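Local coordinates for protein isoprenyl transferase (Campylobacter jejuni, PDB 3UGS) that probably builds undecaprenyl diphosphate by condensing isopentenyl diphosphate with an allylic pyrophosphate, working as a magnesium-dependent homodimer, at residues A[134-139]-A[181-186]. Numbering follows the deposited sequence.
With FFT ((2Z,6Z)-3,7,11-trimethyldodeca-2,6,10-trien-1-yl dihydrogen phosphate), chain C.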
# COMPACT_ATOMS: atom_id res chain seq x y z
N TYR A 134 -9.13 -12.98 -1.83
CA TYR A 134 -7.81 -12.55 -1.39
C TYR A 134 -7.84 -11.19 -0.71
O TYR A 134 -8.49 -10.26 -1.13
CB TYR A 134 -6.82 -12.50 -2.55
CG TYR A 134 -5.58 -11.74 -2.23
CD1 TYR A 134 -4.41 -12.41 -1.88
CD2 TYR A 134 -5.58 -10.36 -2.22
CE1 TYR A 134 -3.26 -11.71 -1.55
CE2 TYR A 134 -4.45 -9.66 -1.89
CZ TYR A 134 -3.29 -10.33 -1.56
OH TYR A 134 -2.15 -9.60 -1.23
N GLY A 135 -7.09 -11.08 0.36
CA GLY A 135 -6.82 -9.80 0.97
C GLY A 135 -5.39 -9.74 1.45
O GLY A 135 -4.83 -10.76 1.87
N ALA A 136 -4.81 -8.54 1.39
CA ALA A 136 -3.36 -8.35 1.70
C ALA A 136 -3.12 -8.59 3.16
O ALA A 136 -2.16 -9.21 3.57
CB ALA A 136 -2.86 -6.97 1.32
N ARG A 137 -4.03 -8.07 3.96
CA ARG A 137 -3.91 -8.17 5.41
C ARG A 137 -3.95 -9.65 5.82
O ARG A 137 -3.17 -10.12 6.61
CB ARG A 137 -4.99 -7.37 6.15
CG ARG A 137 -4.70 -5.88 6.24
CD ARG A 137 -5.88 -5.14 6.86
NE ARG A 137 -5.70 -3.68 6.94
CZ ARG A 137 -6.40 -2.88 7.75
NH1 ARG A 137 -7.31 -3.40 8.53
NH2 ARG A 137 -6.21 -1.57 7.75
N ASP A 138 -4.88 -10.36 5.22
CA ASP A 138 -5.08 -11.80 5.43
C ASP A 138 -3.86 -12.56 4.94
O ASP A 138 -3.37 -13.44 5.58
CB ASP A 138 -6.38 -12.28 4.73
CG ASP A 138 -6.55 -13.82 4.70
OD1 ASP A 138 -6.95 -14.39 5.71
OD2 ASP A 138 -6.34 -14.47 3.65
N GLU A 139 -3.37 -12.21 3.76
CA GLU A 139 -2.16 -12.86 3.20
C GLU A 139 -1.01 -12.70 4.20
O GLU A 139 -0.28 -13.63 4.58
CB GLU A 139 -1.78 -12.28 1.86
CG GLU A 139 -0.70 -13.10 1.13
CD GLU A 139 0.02 -12.33 0.01
OE1 GLU A 139 -0.17 -11.06 -0.13
OE2 GLU A 139 0.81 -12.99 -0.72
N LEU A 181 -5.74 1.21 -3.12
CA LEU A 181 -5.19 -0.16 -3.37
C LEU A 181 -6.14 -1.27 -3.00
O LEU A 181 -6.00 -2.39 -3.41
CB LEU A 181 -3.86 -0.39 -2.66
CG LEU A 181 -2.70 0.53 -3.16
CD1 LEU A 181 -1.38 -0.04 -2.68
CD2 LEU A 181 -2.68 0.66 -4.67
N SER A 182 -7.10 -0.89 -2.20
CA SER A 182 -8.15 -1.80 -1.75
C SER A 182 -7.64 -3.18 -1.37
O SER A 182 -8.00 -4.18 -1.96
CB SER A 182 -9.23 -1.92 -2.80
OG SER A 182 -9.91 -0.70 -2.89
N ASN A 183 -6.79 -3.21 -0.36
CA ASN A 183 -6.29 -4.49 0.24
C ASN A 183 -5.60 -5.41 -0.77
O ASN A 183 -5.63 -6.64 -0.65
CB ASN A 183 -7.42 -5.25 0.93
CG ASN A 183 -6.95 -6.06 2.14
OD1 ASN A 183 -5.81 -5.95 2.57
ND2 ASN A 183 -7.84 -6.89 2.68
N PHE A 184 -5.01 -4.77 -1.77
CA PHE A 184 -4.35 -5.49 -2.86
C PHE A 184 -2.83 -5.44 -2.74
O PHE A 184 -2.20 -4.42 -2.98
CB PHE A 184 -4.81 -4.98 -4.25
CG PHE A 184 -4.42 -5.87 -5.40
CD1 PHE A 184 -4.54 -7.25 -5.32
CD2 PHE A 184 -3.93 -5.33 -6.57
CE1 PHE A 184 -4.17 -8.06 -6.39
CE2 PHE A 184 -3.55 -6.12 -7.63
CZ PHE A 184 -3.68 -7.49 -7.54
N LEU A 185 -2.27 -6.59 -2.37
CA LEU A 185 -0.79 -6.76 -2.36
C LEU A 185 -0.02 -5.63 -1.63
O LEU A 185 1.03 -5.11 -2.07
CB LEU A 185 -0.28 -6.80 -3.78
CG LEU A 185 -0.85 -7.93 -4.66
CD1 LEU A 185 -0.37 -7.74 -6.10
CD2 LEU A 185 -0.49 -9.31 -4.08
N LEU A 186 -0.53 -5.25 -0.49
CA LEU A 186 0.07 -4.12 0.27
C LEU A 186 1.56 -4.32 0.59
O LEU A 186 2.41 -3.43 0.44
CB LEU A 186 -0.72 -3.86 1.53
CG LEU A 186 -2.18 -3.40 1.25
CD1 LEU A 186 -3.04 -3.35 2.54
CD2 LEU A 186 -2.21 -2.05 0.52
O3 FFT C . -11.19 -0.12 -5.08
P FFT C . -12.41 -0.72 -5.72
O1 FFT C . -12.46 -0.52 -7.20
O2 FFT C . -13.66 -0.38 -4.93
O FFT C . -12.30 -2.33 -5.59
C14 FFT C . -11.35 -3.08 -6.37
C13 FFT C . -11.29 -4.53 -5.92
C11 FFT C . -11.50 -5.54 -6.75
C12 FFT C . -11.44 -6.94 -6.25
C10 FFT C . -11.72 -5.33 -8.22
C9 FFT C . -12.99 -5.96 -8.71
C8 FFT C . -13.31 -5.45 -10.10
C6 FFT C . -13.30 -6.27 -11.17
C7 FFT C . -13.65 -5.77 -12.56
C5 FFT C . -12.96 -7.72 -10.99
C4 FFT C . -13.73 -8.48 -12.04
C3 FFT C . -13.76 -9.97 -11.76
C1 FFT C . -14.09 -10.81 -12.76
C2 FFT C . -14.41 -10.28 -14.15
C FFT C . -14.12 -12.30 -12.48
O HOH W 1 -7.84 -9.25 4.24
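Asn183 reaches over to the first turn of helix 136-149 and takes its first two backbone N-H groups, which have no carbonyl of a preceding turn to bond to. Its OD1 accepts from Arg137 N at 3.1 Å, a fairly straight bond (155°) with the donor tilted 24° from the carbonyl plane, and more weakly from Ala136 N. The Ala136 N-H is bifurcated, also reaching the main-chain O of Asn183, 2.9 Å from Ala136 N. ND2, on the other branch of the amide, lies beside CA of the N-cap residue Gly135. It donates to Glu62 of the substrate site and to a water (2.8 Å from ND2 to the water O) that also takes a weak bond from Asp138 N, which would fix the flip of the amide.

With CG anti to the backbone N (chi1 165°), the Tyr134 ring passes Asn183 O to reach Leu185, OH lying 3.3 Å from Leu185 CD2, and the two side chains cross at about a right angle. Tyr134 OH donates to Glu139 OE1 at 2.7 Å, arriving from above the carboxylate plane, and accepts a weak bond from Leu185 N near the ring edge. Ala136 CB points into the loop, 3.6 Å from Leu186 CG.

Just before Asn183, Ser182 OG donates to the ligand phosphate oxygen O3. Phe184 stacks on Phe57 of strand 53-60, and Arg137 NH2 forms a salt bridge with Asp168 and a hydrogen bond to Trp187 O, both of the second subunit. The contact ties the loop between strands 171-175 and 193-197 to the junction of strand 126-134 with helix 136-149.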